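Side-chain contacts in HAT1-interacting factor 1 (Saccharomyces cerevisiae, PDB 4NQ0), which chaperones histones H3 and H4 as a component of the nuclear HAT-B histone acetyltransferase complex and takes part in chromatin assembly and telomere silencing: residues 337-340 with 341-345; 67-70 with 71-75; 225-229 with 230-234; 324-327 with 328-331. One frame throughout, in Å; residues are numbered along the deposited sequence.

How the interactions relate
Four short-range contacts illustrate how helical backbone and side chains combine in different settings. Interaction 2, in helix 61-77, is nearest the centre of the chain and the most buried; it joins a phenylalanine-valine contact to an asparagine amide bonded weakly to a backbone oxygen. Interactions 3 and 4 are surface contacts, each built round an arginine: one paired with a glutamate at a helix start, the other laid against a leucine and a glutamine. Interactions 4 and 1 share helix 323-344, the first near its beginning and the second at its end. Interaction 1 is partly buried, pairing a carboxylate with an amide and setting glutamine side chains against a valine and an isoleucine. Interactions 1 and 3 lie on opposite sides of the chain's centre.

Interaction 1: residues 337-340 with 341-345; sequences IDEV and QENQQ
E339 and N343, one helical turn apart, meet through a carboxylate and an amide that stand almost perpendicular, their planes 85° apart. N343 ND2 donates to E339 OE2 at 3.2 Å, reaching that oxygen from above the carboxylate plane. The bend of E339 at chi2 (67°) curls the carboxylate back toward the amide instead of letting the chain run straight on. Beside this pair, V340 meets the side chain of Q344: V340 CG2 lies 3.9 Å from Q344 OE1. Q344 OE1 also accepts a hydrogen bond from K301, so the valine methyl rests against an amide with a polar partner of its own. On another side of the turn, I337 and Q341 run side by side, and the I337 CG2 methyl approaches Q341 OE1 to 3.6 Å. Behind these side chains, the backbone changes its pattern. Q341 N bonds to I337 O at 2.8 Å, and the next two amides continue the regular series. V340 O then receives Q345 N at 3.0 Å, five residues on, together with a weak bond from Q344 N at 3.2 Å, the widening of a pi-type turn. The closing part of helix 323-344 packs on helix 298-316 through I337, which lies on F305, and V340, which lies on A298 and L302; Q345, just past the helix, also touches L302.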
ATOM      1  N   ILE A 337       9.808  21.876  -3.551  1.00 33.41           N
ATOM      2  CA  ILE A 337      10.191  22.989  -2.689  1.00 33.64           C
ATOM      3  C   ILE A 337      10.048  24.311  -3.444  1.00 35.25           C
ATOM      4  O   ILE A 337       9.387  25.236  -2.971  1.00 34.52           O
ATOM      5  CB  ILE A 337      11.641  22.829  -2.171  1.00 33.64           C
ATOM      6  CG1 ILE A 337      11.705  21.696  -1.146  1.00 31.96           C
ATOM      7  CG2 ILE A 337      12.147  24.129  -1.551  1.00 32.37           C
ATOM      8  CD1 ILE A 337      13.100  21.230  -0.828  1.00 31.20           C
ATOM      9  N   ASP A 338      10.646  24.381  -4.630  1.00 37.30           N
ATOM     10  CA  ASP A 338      10.515  25.572  -5.490  1.00 39.24           C
ATOM     11  C   ASP A 338       9.056  25.982  -5.696  1.00 39.95           C
ATOM     12  O   ASP A 338       8.695  27.118  -5.443  1.00 40.49           O
ATOM     13  CB  ASP A 338      11.174  25.334  -6.846  1.00 39.99           C
ATOM     14  CG  ASP A 338      12.670  25.095  -6.735  1.00 41.63           C
ATOM     15  OD1 ASP A 338      13.230  24.509  -7.678  1.00 44.19           O
ATOM     16  OD2 ASP A 338      13.282  25.471  -5.704  1.00 43.47           O
ATOM     17  N   GLU A 339       8.229  25.053  -6.159  1.00 40.91           N
ATOM     18  CA  GLU A 339       6.802  25.315  -6.380  1.00 42.45           C
ATOM     19  C   GLU A 339       6.130  25.975  -5.170  1.00 42.68           C
ATOM     20  O   GLU A 339       5.458  26.992  -5.311  1.00 43.66           O
ATOM     21  CB  GLU A 339       6.076  24.016  -6.734  1.00 42.73           C
ATOM     22  CG  GLU A 339       4.539  24.095  -6.734  1.00 44.51           C
ATOM     23  CD  GLU A 339       3.977  24.972  -7.843  1.00 47.37           C
ATOM     24  OE1 GLU A 339       4.711  25.273  -8.809  1.00 49.16           O
ATOM     25  OE2 GLU A 339       2.790  25.353  -7.748  1.00 50.30           O
ATOM     26  N   VAL A 340       6.324  25.405  -3.987  1.00 42.56           N
ATOM     27  CA  VAL A 340       5.706  25.948  -2.779  1.00 43.14           C
ATOM     28  C   VAL A 340       6.319  27.291  -2.363  1.00 44.28           C
ATOM     29  O   VAL A 340       5.592  28.238  -2.044  1.00 44.61           O
ATOM     30  CB  VAL A 340       5.770  24.937  -1.615  1.00 42.35           C
ATOM     31  CG1 VAL A 340       5.268  25.563  -0.314  1.00 41.79           C
ATOM     32  CG2 VAL A 340       4.952  23.706  -1.965  1.00 42.14           C
ATOM     33  N   GLN A 341       7.643  27.392  -2.383  1.00 45.19           N
ATOM     34  CA  GLN A 341       8.293  28.646  -1.993  1.00 46.60           C
ATOM     35  C   GLN A 341       7.877  29.827  -2.870  1.00 48.27           C
ATOM     36  O   GLN A 341       7.704  30.935  -2.364  1.00 48.60           O
ATOM     37  CB  GLN A 341       9.823  28.510  -1.949  1.00 46.51           C
ATOM     38  CG  GLN A 341      10.383  28.479  -0.526  1.00 47.42           C
ATOM     39  CD  GLN A 341      11.718  27.748  -0.403  1.00 48.28           C
ATOM     40  OE1 GLN A 341      12.522  27.720  -1.333  1.00 50.13           O
ATOM     41  NE2 GLN A 341      11.956  27.159   0.763  1.00 49.79           N
ATOM     42  N   GLU A 342       7.682  29.581  -4.166  1.00 49.84           N
ATOM     43  CA  GLU A 342       7.384  30.645  -5.124  1.00 51.64           C
ATOM     44  C   GLU A 342       5.893  30.978  -5.250  1.00 53.38           C
ATOM     45  O   GLU A 342       5.539  32.145  -5.403  1.00 54.29           O
ATOM     46  CB  GLU A 342       7.931  30.279  -6.510  1.00 51.98           C
ATOM     47  CG  GLU A 342       9.441  30.055  -6.561  1.00 51.15           C
ATOM     48  CD  GLU A 342      10.258  31.341  -6.598  1.00 51.11           C
ATOM     49  OE1 GLU A 342      11.406  31.315  -6.111  1.00 49.29           O
ATOM     50  OE2 GLU A 342       9.775  32.366  -7.131  1.00 52.20           O
ATOM     51  N   ASN A 343       5.023  29.969  -5.206  1.00 54.53           N
ATOM     52  CA  ASN A 343       3.595  30.185  -5.472  1.00 56.34           C
ATOM     53  C   ASN A 343       2.707  30.129  -4.235  1.00 57.08           C
ATOM     54  O   ASN A 343       1.903  31.032  -4.001  1.00 58.20           O
ATOM     55  CB  ASN A 343       3.087  29.174  -6.501  1.00 56.63           C
ATOM     56  CG  ASN A 343       3.826  29.265  -7.825  1.00 57.41           C
ATOM     57  OD1 ASN A 343       4.520  30.243  -8.105  1.00 58.04           O
ATOM     58  ND2 ASN A 343       3.680  28.238  -8.647  1.00 58.18           N
ATOM     59  N   GLN A 344       2.860  29.076  -3.443  1.00 57.25           N
ATOM     60  CA  GLN A 344       1.919  28.783  -2.367  1.00 57.79           C
ATOM     61  C   GLN A 344       2.155  29.564  -1.063  1.00 58.02           C
ATOM     62  O   GLN A 344       1.194  29.899  -0.373  1.00 58.68           O
ATOM     63  CB  GLN A 344       1.901  27.275  -2.089  1.00 57.09           C
ATOM     64  CG  GLN A 344       1.586  26.435  -3.333  1.00 57.99           C
ATOM     65  CD  GLN A 344       1.379  24.960  -3.031  1.00 58.07           C
ATOM     66  OE1 GLN A 344       1.169  24.564  -1.880  1.00 58.60           O
ATOM     67  NE2 GLN A 344       1.422  24.138  -4.073  1.00 58.39           N
ATOM     68  N   GLN A 345       3.407  29.864  -0.726  1.00 58.04           N
ATOM     69  CA  GLN A 345       3.720  30.386   0.612  1.00 58.05           C
ATOM     70  C   GLN A 345       3.285  31.837   0.853  1.00 59.06           C
ATOM     71  O   GLN A 345       2.769  32.150   1.929  1.00 59.37           O
ATOM     72  CB  GLN A 345       5.209  30.220   0.939  1.00 57.45           C
ATOM     73  CG  GLN A 345       5.520  30.473   2.414  1.00 57.78           C
ATOM     74  CD  GLN A 345       6.760  29.751   2.905  1.00 57.97           C
ATOM     75  OE1 GLN A 345       7.838  29.868   2.318  1.00 58.79           O
ATOM     76  NE2 GLN A 345       6.616  29.010   4.001  1.00 57.41           N
TER

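Interaction 2: residues 67-70 with 71-75; sequences FAQA and VYNME
Q69 O is gripped twice by one residue, N73: the backbone N73 N donates to it at 2.9 Å and nearly straight, at 171°, while N73 ND2 adds a weak bond to the same oxygen at 3.4 Å. The asparagine side chain thus folds back on its own helix, its amide lying alongside the preceding turn. Y72 comes close to this carbonyl as well, its CB 3.5 Å from Q69 O. A second cluster is apolar. The ring of F67 and the side chain of V71 lie side by side and point the same way, with V71 CG2 3.5 Å from F67 CE1. That methyl stands opposite the carbonyl carbon and beside the valine's backbone N (V71 CG1 takes the position anti to N, chi1 175°), which also brings V71 CG2 to 3.3 Å from F67 O. Further along, M74 CG lies 3.4 Å from A70 O, which accepts the M74 backbone N. Three helices pack around this segment: F67, A70 and N73 meet helix 38-51, A68 and V71 meet helix 202-218, and Q69 and Y72 meet helix 229-248. The arrangement is that of an alpha-helix packed among other helices, in which an asparagine side chain returns weakly, i to i-4, to the carbonyl its own backbone amide uses.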
ATOM      1  N   PHE A  67      -5.792  -9.618  -6.878  1.00 29.55           N
ATOM      2  CA  PHE A  67      -7.105  -9.199  -7.381  1.00 29.80           C
ATOM      3  C   PHE A  67      -7.159  -7.664  -7.429  1.00 30.41           C
ATOM      4  O   PHE A  67      -7.574  -7.075  -8.432  1.00 31.09           O
ATOM      5  CB  PHE A  67      -8.206  -9.767  -6.464  1.00 29.42           C
ATOM      6  CG  PHE A  67      -9.620  -9.789  -7.049  1.00 28.75           C
ATOM      7  CD1 PHE A  67      -9.978  -9.106  -8.213  1.00 29.24           C
ATOM      8  CD2 PHE A  67     -10.617 -10.472  -6.363  1.00 26.86           C
ATOM      9  CE1 PHE A  67     -11.292  -9.141  -8.677  1.00 28.77           C
ATOM     10  CE2 PHE A  67     -11.926 -10.512  -6.825  1.00 27.78           C
ATOM     11  CZ  PHE A  67     -12.261  -9.848  -7.982  1.00 28.81           C
ATOM     12  N   ALA A  68      -6.722  -7.018  -6.351  1.00 30.58           N
ATOM     13  CA  ALA A  68      -6.755  -5.563  -6.266  1.00 31.20           C
ATOM     14  C   ALA A  68      -5.865  -4.916  -7.328  1.00 32.39           C
ATOM     15  O   ALA A  68      -6.291  -4.000  -8.021  1.00 32.36           O
ATOM     16  CB  ALA A  68      -6.343  -5.103  -4.882  1.00 30.62           C
ATOM     17  N   GLN A  69      -4.632  -5.390  -7.452  1.00 33.68           N
ATOM     18  CA  GLN A  69      -3.741  -4.896  -8.500  1.00 35.24           C
ATOM     19  C   GLN A  69      -4.371  -5.066  -9.871  1.00 36.30           C
ATOM     20  O   GLN A  69      -4.386  -4.129 -10.662  1.00 36.60           O
ATOM     21  CB  GLN A  69      -2.412  -5.632  -8.485  1.00 35.87           C
ATOM     22  CG  GLN A  69      -1.562  -5.370  -7.261  1.00 37.15           C
ATOM     23  CD  GLN A  69      -0.117  -5.075  -7.614  1.00 40.24           C
ATOM     24  OE1 GLN A  69       0.797  -5.744  -7.138  1.00 42.93           O
ATOM     25  NE2 GLN A  69       0.094  -4.066  -8.458  1.00 41.77           N
ATOM     26  N   ALA A  70      -4.911  -6.258 -10.132  1.00 36.97           N
ATOM     27  CA  ALA A  70      -5.482  -6.570 -11.439  1.00 37.88           C
ATOM     28  C   ALA A  70      -6.556  -5.565 -11.807  1.00 38.86           C
ATOM     29  O   ALA A  70      -6.532  -4.987 -12.897  1.00 39.55           O
ATOM     30  CB  ALA A  70      -6.051  -7.980 -11.458  1.00 37.75           C
ATOM     31  N   VAL A  71      -7.485  -5.344 -10.880  1.00 39.19           N
ATOM     32  CA  VAL A  71      -8.629  -4.486 -11.132  1.00 40.31           C
ATOM     33  C   VAL A  71      -8.215  -3.011 -11.205  1.00 41.46           C
ATOM     34  O   VAL A  71      -8.742  -2.256 -12.015  1.00 42.08           O
ATOM     35  CB  VAL A  71      -9.728  -4.712 -10.071  1.00 40.15           C
ATOM     36  CG1 VAL A  71     -10.855  -3.737 -10.256  1.00 40.47           C
ATOM     37  CG2 VAL A  71     -10.249  -6.147 -10.156  1.00 39.31           C
ATOM     38  N   TYR A  72      -7.263  -2.608 -10.375  1.00 42.16           N
ATOM     39  CA  TYR A  72      -6.712  -1.257 -10.460  1.00 43.49           C
ATOM     40  C   TYR A  72      -6.166  -0.994 -11.866  1.00 45.16           C
ATOM     41  O   TYR A  72      -6.514  -0.001 -12.503  1.00 45.70           O
ATOM     42  CB  TYR A  72      -5.608  -1.055  -9.410  1.00 42.96           C
ATOM     43  CG  TYR A  72      -4.758   0.183  -9.618  1.00 44.22           C
ATOM     44  CD1 TYR A  72      -5.341   1.441  -9.711  1.00 45.52           C
ATOM     45  CD2 TYR A  72      -3.371   0.096  -9.701  1.00 45.52           C
ATOM     46  CE1 TYR A  72      -4.564   2.580  -9.891  1.00 47.20           C
ATOM     47  CE2 TYR A  72      -2.589   1.226  -9.880  1.00 46.57           C
ATOM     48  CZ  TYR A  72      -3.192   2.466  -9.973  1.00 47.36           C
ATOM     49  OH  TYR A  72      -2.421   3.594 -10.155  1.00 49.38           O
ATOM     50  N   ASN A  73      -5.322  -1.901 -12.344  1.00 46.40           N
ATOM     51  CA  ASN A  73      -4.707  -1.755 -13.665  1.00 48.33           C
ATOM     52  C   ASN A  73      -5.688  -1.808 -14.835  1.00 50.06           C
ATOM     53  O   ASN A  73      -5.410  -1.249 -15.900  1.00 51.09           O
ATOM     54  CB  ASN A  73      -3.595  -2.783 -13.848  1.00 48.31           C
ATOM     55  CG  ASN A  73      -2.261  -2.268 -13.369  1.00 48.91           C
ATOM     56  OD1 ASN A  73      -1.707  -1.341 -13.959  1.00 50.58           O
ATOM     57  ND2 ASN A  73      -1.734  -2.857 -12.294  1.00 47.95           N
ATOM     58  N   MET A  74      -6.821  -2.479 -14.633  1.00 51.20           N
ATOM     59  CA  MET A  74      -7.908  -2.488 -15.605  1.00 52.85           C
ATOM     60  C   MET A  74      -8.486  -1.086 -15.748  1.00 54.23           C
ATOM     61  O   MET A  74      -8.812  -0.652 -16.856  1.00 55.45           O
ATOM     62  CB  MET A  74      -9.028  -3.458 -15.187  1.00 52.63           C
ATOM     63  CG  MET A  74      -8.764  -4.931 -15.492  1.00 52.57           C
ATOM     64  SD  MET A  74      -9.936  -6.047 -14.665  1.00 52.46           S
ATOM     65  CE  MET A  74     -11.498  -5.497 -15.360  1.00 52.50           C
ATOM     66  N   GLU A  75      -8.627  -0.385 -14.627  1.00 54.56           N
ATOM     67  CA  GLU A  75      -9.196   0.958 -14.642  1.00 55.72           C
ATOM     68  C   GLU A  75      -8.215   1.942 -15.271  1.00 56.99           C
ATOM     69  O   GLU A  75      -8.615   2.785 -16.077  1.00 57.87           O
ATOM     70  CB  GLU A  75      -9.577   1.402 -13.228  1.00 54.95           C
ATOM     71  CG  GLU A  75     -10.328   2.736 -13.158  1.00 55.63           C
ATOM     72  CD  GLU A  75     -11.624   2.751 -13.964  1.00 57.30           C
ATOM     73  OE1 GLU A  75     -12.325   1.719 -14.023  1.00 56.22           O
ATOM     74  OE2 GLU A  75     -11.948   3.813 -14.534  1.00 59.55           O
TER

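Interaction 3: residues 225-229 with 230-234; sequences QSLTE and NSRLR
E229 and R232 form a salt bridge across the first turn of helix 229-248, with E229 OE2 2.9 Å from R232 NH2. The two groups cross with their planes 81° apart, and the arginine nitrogen reaches the carboxylate oxygen from above the carboxylate plane. The other arm of the guanidinium turns back to the incoming chain: R232 NH1 donates to L227 O at 3.1 Å, and this oxygen sits at the edge of the group, in its plane. Bends at chi2 and chi3 turn the arginine back toward L227 and E229, and R232 CD packs 3.8 Å from L227 CB. Outside the turn, R232 NE bonds to T268, and E229 OE1 receives K270 N. With an alanine here instead of R232, E229 OE2 would probably lose this charged partner and L227 O its side-chain donor. The third participant, T228, takes the N-cap: its OG1 accepts S231 N at 3.1 Å, with the hydroxyl oxygen placed between the backbone N and carbonyl carbon (chi1 70°). The arrangement is a threonine N-cap accompanied by an i to i+3 glutamate-arginine salt bridge, at the start of a predicted TPR repeat.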
ATOM      1  N   GLN A 225       1.852 -14.012  20.346  1.00 64.36           N
ATOM      2  CA  GLN A 225       2.952 -13.113  20.009  1.00 63.26           C
ATOM      3  C   GLN A 225       2.462 -12.025  19.054  1.00 60.91           C
ATOM      4  O   GLN A 225       1.322 -12.065  18.580  1.00 60.30           O
ATOM      5  CB  GLN A 225       4.123 -13.893  19.399  1.00 63.63           C
ATOM      6  CG  GLN A 225       4.810 -14.843  20.376  1.00 65.30           C
ATOM      7  N   SER A 226       3.325 -11.049  18.788  1.00 59.37           N
ATOM      8  CA  SER A 226       2.973  -9.913  17.946  1.00 57.04           C
ATOM      9  C   SER A 226       3.264 -10.213  16.472  1.00 55.00           C
ATOM     10  O   SER A 226       3.914 -11.208  16.150  1.00 55.14           O
ATOM     11  CB  SER A 226       3.737  -8.671  18.406  1.00 57.20           C
ATOM     12  OG  SER A 226       5.099  -8.741  18.024  1.00 57.88           O
ATOM     13  N   LEU A 227       2.783  -9.343  15.584  1.00 52.43           N
ATOM     14  CA  LEU A 227       2.909  -9.556  14.136  1.00 50.50           C
ATOM     15  C   LEU A 227       4.354  -9.807  13.709  1.00 49.83           C
ATOM     16  O   LEU A 227       5.279  -9.169  14.210  1.00 50.12           O
ATOM     17  CB  LEU A 227       2.358  -8.355  13.358  1.00 49.38           C
ATOM     18  CG  LEU A 227       0.845  -8.127  13.350  1.00 48.50           C
ATOM     19  CD1 LEU A 227       0.518  -6.868  12.539  1.00 47.03           C
ATOM     20  CD2 LEU A 227       0.108  -9.331  12.792  1.00 48.06           C
ATOM     21  N   THR A 228       4.539 -10.723  12.770  1.00 48.59           N
ATOM     22  CA  THR A 228       5.877 -11.109  12.340  1.00 48.45           C
ATOM     23  C   THR A 228       6.492 -10.041  11.438  1.00 47.05           C
ATOM     24  O   THR A 228       5.800  -9.118  10.987  1.00 45.90           O
ATOM     25  CB  THR A 228       5.858 -12.450  11.568  1.00 48.82           C
ATOM     26  OG1 THR A 228       5.229 -12.260  10.296  1.00 47.60           O
ATOM     27  CG2 THR A 228       5.107 -13.532  12.356  1.00 49.03           C
ATOM     28  N   GLU A 229       7.788 -10.179  11.177  1.00 46.61           N
ATOM     29  CA  GLU A 229       8.502  -9.293  10.259  1.00 45.83           C
ATOM     30  C   GLU A 229       7.912  -9.337   8.845  1.00 44.28           C
ATOM     31  O   GLU A 229       7.700  -8.290   8.210  1.00 43.07           O
ATOM     32  CB  GLU A 229       9.983  -9.666  10.211  1.00 46.99           C
ATOM     33  CG  GLU A 229      10.765  -9.280  11.459  1.00 48.76           C
ATOM     34  CD  GLU A 229      11.454  -7.932  11.343  1.00 50.31           C
ATOM     35  OE1 GLU A 229      12.114  -7.677  10.310  1.00 51.58           O
ATOM     36  OE2 GLU A 229      11.358  -7.132  12.296  1.00 51.60           O
ATOM     37  N   ASN A 230       7.650 -10.548   8.365  1.00 43.64           N
ATOM     38  CA  ASN A 230       7.035 -10.752   7.058  1.00 42.62           C
ATOM     39  C   ASN A 230       5.674 -10.064   6.948  1.00 40.92           C
ATOM     40  O   ASN A 230       5.389  -9.414   5.942  1.00 40.11           O
ATOM     41  CB  ASN A 230       6.877 -12.251   6.773  1.00 43.24           C
ATOM     42  CG  ASN A 230       6.345 -12.531   5.376  1.00 43.29           C
ATOM     43  OD1 ASN A 230       5.200 -12.963   5.208  1.00 45.51           O
ATOM     44  ND2 ASN A 230       7.164 -12.271   4.367  1.00 43.19           N
ATOM     45  N   SER A 231       4.843 -10.215   7.980  1.00 40.15           N
ATOM     46  CA  SER A 231       3.497  -9.617   8.001  1.00 38.98           C
ATOM     47  C   SER A 231       3.560  -8.084   7.963  1.00 37.59           C
ATOM     48  O   SER A 231       2.922  -7.443   7.128  1.00 36.39           O
ATOM     49  CB  SER A 231       2.723 -10.071   9.241  1.00 39.49           C
ATOM     50  OG  SER A 231       2.185 -11.379   9.068  1.00 40.75           O
ATOM     51  N   ARG A 232       4.355  -7.513   8.858  1.00 37.22           N
ATOM     52  CA  ARG A 232       4.551  -6.061   8.906  1.00 36.61           C
ATOM     53  C   ARG A 232       5.129  -5.480   7.614  1.00 35.39           C
ATOM     54  O   ARG A 232       4.732  -4.395   7.187  1.00 35.05           O
ATOM     55  CB  ARG A 232       5.411  -5.701  10.112  1.00 37.21           C
ATOM     56  CG  ARG A 232       4.597  -5.666  11.405  1.00 38.69           C
ATOM     57  CD  ARG A 232       5.371  -6.228  12.581  1.00 42.16           C
ATOM     58  NE  ARG A 232       6.713  -5.672  12.627  1.00 44.96           N
ATOM     59  CZ  ARG A 232       7.805  -6.322  13.014  1.00 46.78           C
ATOM     60  NH1 ARG A 232       7.764  -7.587  13.407  1.00 47.60           N
ATOM     61  NH2 ARG A 232       8.964  -5.685  12.993  1.00 48.61           N
ATOM     62  N   LEU A 233       6.047  -6.207   6.985  1.00 35.06           N
ATOM     63  CA  LEU A 233       6.580  -5.828   5.670  1.00 34.04           C
ATOM     64  C   LEU A 233       5.459  -5.791   4.639  1.00 32.89           C
ATOM     65  O   LEU A 233       5.307  -4.815   3.915  1.00 32.69           O
ATOM     66  CB  LEU A 233       7.660  -6.819   5.207  1.00 34.34           C
ATOM     67  CG  LEU A 233       8.142  -6.701   3.751  1.00 34.41           C
ATOM     68  CD1 LEU A 233       8.819  -5.367   3.506  1.00 33.09           C
ATOM     69  CD2 LEU A 233       9.083  -7.854   3.367  1.00 34.79           C
ATOM     70  N   ARG A 234       4.682  -6.868   4.587  1.00 32.51           N
ATOM     71  CA  ARG A 234       3.614  -7.009   3.610  1.00 31.81           C
ATOM     72  C   ARG A 234       2.494  -6.013   3.838  1.00 30.10           C
ATOM     73  O   ARG A 234       1.887  -5.525   2.885  1.00 29.31           O
ATOM     74  CB  ARG A 234       3.070  -8.443   3.615  1.00 32.39           C
ATOM     75  CG  ARG A 234       4.071  -9.453   3.054  1.00 34.89           C
ATOM     76  CD  ARG A 234       3.386 -10.544   2.254  1.00 38.01           C
ATOM     77  NE  ARG A 234       3.043 -11.686   3.083  1.00 40.84           N
ATOM     78  CZ  ARG A 234       2.195 -12.653   2.739  1.00 42.37           C
ATOM     79  NH1 ARG A 234       1.559 -12.638   1.571  1.00 42.33           N
ATOM     80  NH2 ARG A 234       1.974 -13.645   3.593  1.00 44.51           N
TER
HETATM   81  O   HOH W   1       1.709 -12.073  12.040  1.00 41.98           O

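Interaction 4: residues 324-327 with 328-331; sequences ELQQ and ARLA
An arginine laid back along its own helix makes this a surface contact near the start of helix 323-344, where R329 meets the side chains of L325 and Q326 from the preceding turn. The leucine supplies an apolar cover: L325 CD1 sits over the centre of one guanidinium face, 3.3 Å above its plane, while L325 CD2 lies 3.7 Å from R329 NE. Q326 approaches differently. Its side chain runs beside that of the arginine, pointing the same way, and Q326 OE1 takes a weak hydrogen bond from R329 NH1 at 3.1 Å; the amide and guanidinium planes are 73° apart. The two chains reach this meeting by contrasting shapes. R329 is extended from CG to NE, whereas Q326 folds at chi2 (-62°) and thereby carries its amide oxygen to the arginine's end. A serine in place of R329 would probably leave the L325 methyl without its flat partner and Q326 OE1 without this donor. The backbone beneath is regular: R329 N bonds to L325 O at 2.9 Å, and the neighbouring amides repeat the same i to i+4 spacing. Farther out, R329 touches I280, Q281 and F284 of helix 273-290, while Q326 and L330 lie on L312 of helix 298-316. The whole turn belongs to the region that interacts with the H2A-H2B dimer, and its local motif is an i to i+4 leucine-arginine pairing within an alpha-helix, joined by a glutamine at i+1.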
ATOM      1  N   GLU A 324      20.565   6.806 -10.181  1.00 46.99           N
ATOM      2  CA  GLU A 324      19.837   7.665 -11.125  1.00 47.21           C
ATOM      3  C   GLU A 324      18.366   7.851 -10.714  1.00 45.34           C
ATOM      4  O   GLU A 324      17.818   8.940 -10.852  1.00 44.83           O
ATOM      5  CB  GLU A 324      19.940   7.155 -12.572  1.00 48.64           C
ATOM      6  CG  GLU A 324      19.689   5.665 -12.764  1.00 51.35           C
ATOM      7  CD  GLU A 324      20.978   4.842 -12.831  1.00 55.40           C
ATOM      8  OE1 GLU A 324      21.784   5.081 -13.756  1.00 58.37           O
ATOM      9  OE2 GLU A 324      21.172   3.951 -11.964  1.00 57.53           O
ATOM     10  N   LEU A 325      17.743   6.794 -10.207  1.00 44.29           N
ATOM     11  CA  LEU A 325      16.384   6.887  -9.677  1.00 42.93           C
ATOM     12  C   LEU A 325      16.361   7.832  -8.474  1.00 42.13           C
ATOM     13  O   LEU A 325      15.511   8.721  -8.381  1.00 41.42           O
ATOM     14  CB  LEU A 325      15.888   5.514  -9.236  1.00 42.79           C
ATOM     15  CG  LEU A 325      14.386   5.253  -9.015  1.00 41.40           C
ATOM     16  CD1 LEU A 325      14.204   4.581  -7.678  1.00 40.91           C
ATOM     17  CD2 LEU A 325      13.524   6.501  -9.115  1.00 41.20           C
ATOM     18  N   GLN A 326      17.304   7.639  -7.559  1.00 41.78           N
ATOM     19  CA  GLN A 326      17.361   8.451  -6.352  1.00 41.00           C
ATOM     20  C   GLN A 326      17.686   9.909  -6.704  1.00 40.86           C
ATOM     21  O   GLN A 326      17.152  10.826  -6.089  1.00 39.78           O
ATOM     22  CB  GLN A 326      18.387   7.894  -5.361  1.00 41.37           C
ATOM     23  CG  GLN A 326      18.206   6.414  -4.980  1.00 42.06           C
ATOM     24  CD  GLN A 326      16.895   6.119  -4.279  1.00 42.41           C
ATOM     25  OE1 GLN A 326      16.102   7.019  -3.994  1.00 41.89           O
ATOM     26  NE2 GLN A 326      16.661   4.841  -3.991  1.00 41.77           N
ATOM     27  N   GLN A 327      18.543  10.113  -7.700  1.00 41.53           N
ATOM     28  CA  GLN A 327      18.834  11.459  -8.202  1.00 41.81           C
ATOM     29  C   GLN A 327      17.581  12.105  -8.792  1.00 40.38           C
ATOM     30  O   GLN A 327      17.320  13.279  -8.546  1.00 39.85           O
ATOM     31  CB  GLN A 327      19.963  11.438  -9.246  1.00 43.66           C
ATOM     32  CG  GLN A 327      21.386  11.532  -8.651  1.00 46.49           C
ATOM     33  CD  GLN A 327      22.493  11.144  -9.641  1.00 50.19           C
ATOM     34  OE1 GLN A 327      22.228  10.837 -10.811  1.00 53.22           O
ATOM     35  NE2 GLN A 327      23.737  11.153  -9.165  1.00 51.56           N
ATOM     36  N   ALA A 328      16.815  11.337  -9.565  1.00 39.49           N
ATOM     37  CA  ALA A 328      15.542  11.805 -10.120  1.00 38.70           C
ATOM     38  C   ALA A 328      14.575  12.223  -9.002  1.00 37.11           C
ATOM     39  O   ALA A 328      14.033  13.323  -9.033  1.00 36.50           O
ATOM     40  CB  ALA A 328      14.909  10.729 -11.006  1.00 38.73           C
ATOM     41  N   ARG A 329      14.397  11.361  -8.003  1.00 36.29           N
ATOM     42  CA  ARG A 329      13.533  11.677  -6.848  1.00 35.51           C
ATOM     43  C   ARG A 329      13.951  12.967  -6.147  1.00 35.46           C
ATOM     44  O   ARG A 329      13.118  13.827  -5.818  1.00 34.94           O
ATOM     45  CB  ARG A 329      13.540  10.533  -5.836  1.00 34.83           C
ATOM     46  CG  ARG A 329      12.801   9.285  -6.293  1.00 35.69           C
ATOM     47  CD  ARG A 329      13.010   8.157  -5.294  1.00 36.82           C
ATOM     48  NE  ARG A 329      12.274   6.946  -5.646  1.00 37.88           N
ATOM     49  CZ  ARG A 329      12.433   5.762  -5.055  1.00 39.68           C
ATOM     50  NH1 ARG A 329      13.309   5.600  -4.065  1.00 40.78           N
ATOM     51  NH2 ARG A 329      11.709   4.725  -5.455  1.00 40.85           N
ATOM     52  N   LEU A 330      15.255  13.097  -5.934  1.00 35.76           N
ATOM     53  CA  LEU A 330      15.827  14.248  -5.255  1.00 35.78           C
ATOM     54  C   LEU A 330      15.560  15.533  -6.049  1.00 35.78           C
ATOM     55  O   LEU A 330      15.157  16.553  -5.479  1.00 35.33           O
ATOM     56  CB  LEU A 330      17.326  14.016  -5.071  1.00 36.64           C
ATOM     57  CG  LEU A 330      18.121  14.879  -4.100  1.00 38.31           C
ATOM     58  CD1 LEU A 330      17.441  15.006  -2.720  1.00 38.98           C
ATOM     59  CD2 LEU A 330      19.523  14.259  -3.979  1.00 41.70           C
ATOM     60  N   ALA A 331      15.771  15.465  -7.363  1.00 35.76           N
ATOM     61  CA  ALA A 331      15.453  16.567  -8.270  1.00 36.06           C
ATOM     62  C   ALA A 331      13.978  16.975  -8.195  1.00 35.57           C
ATOM     63  O   ALA A 331      13.660  18.162  -8.178  1.00 34.94           O
ATOM     64  CB  ALA A 331      15.810  16.190  -9.704  1.00 36.74           C
TER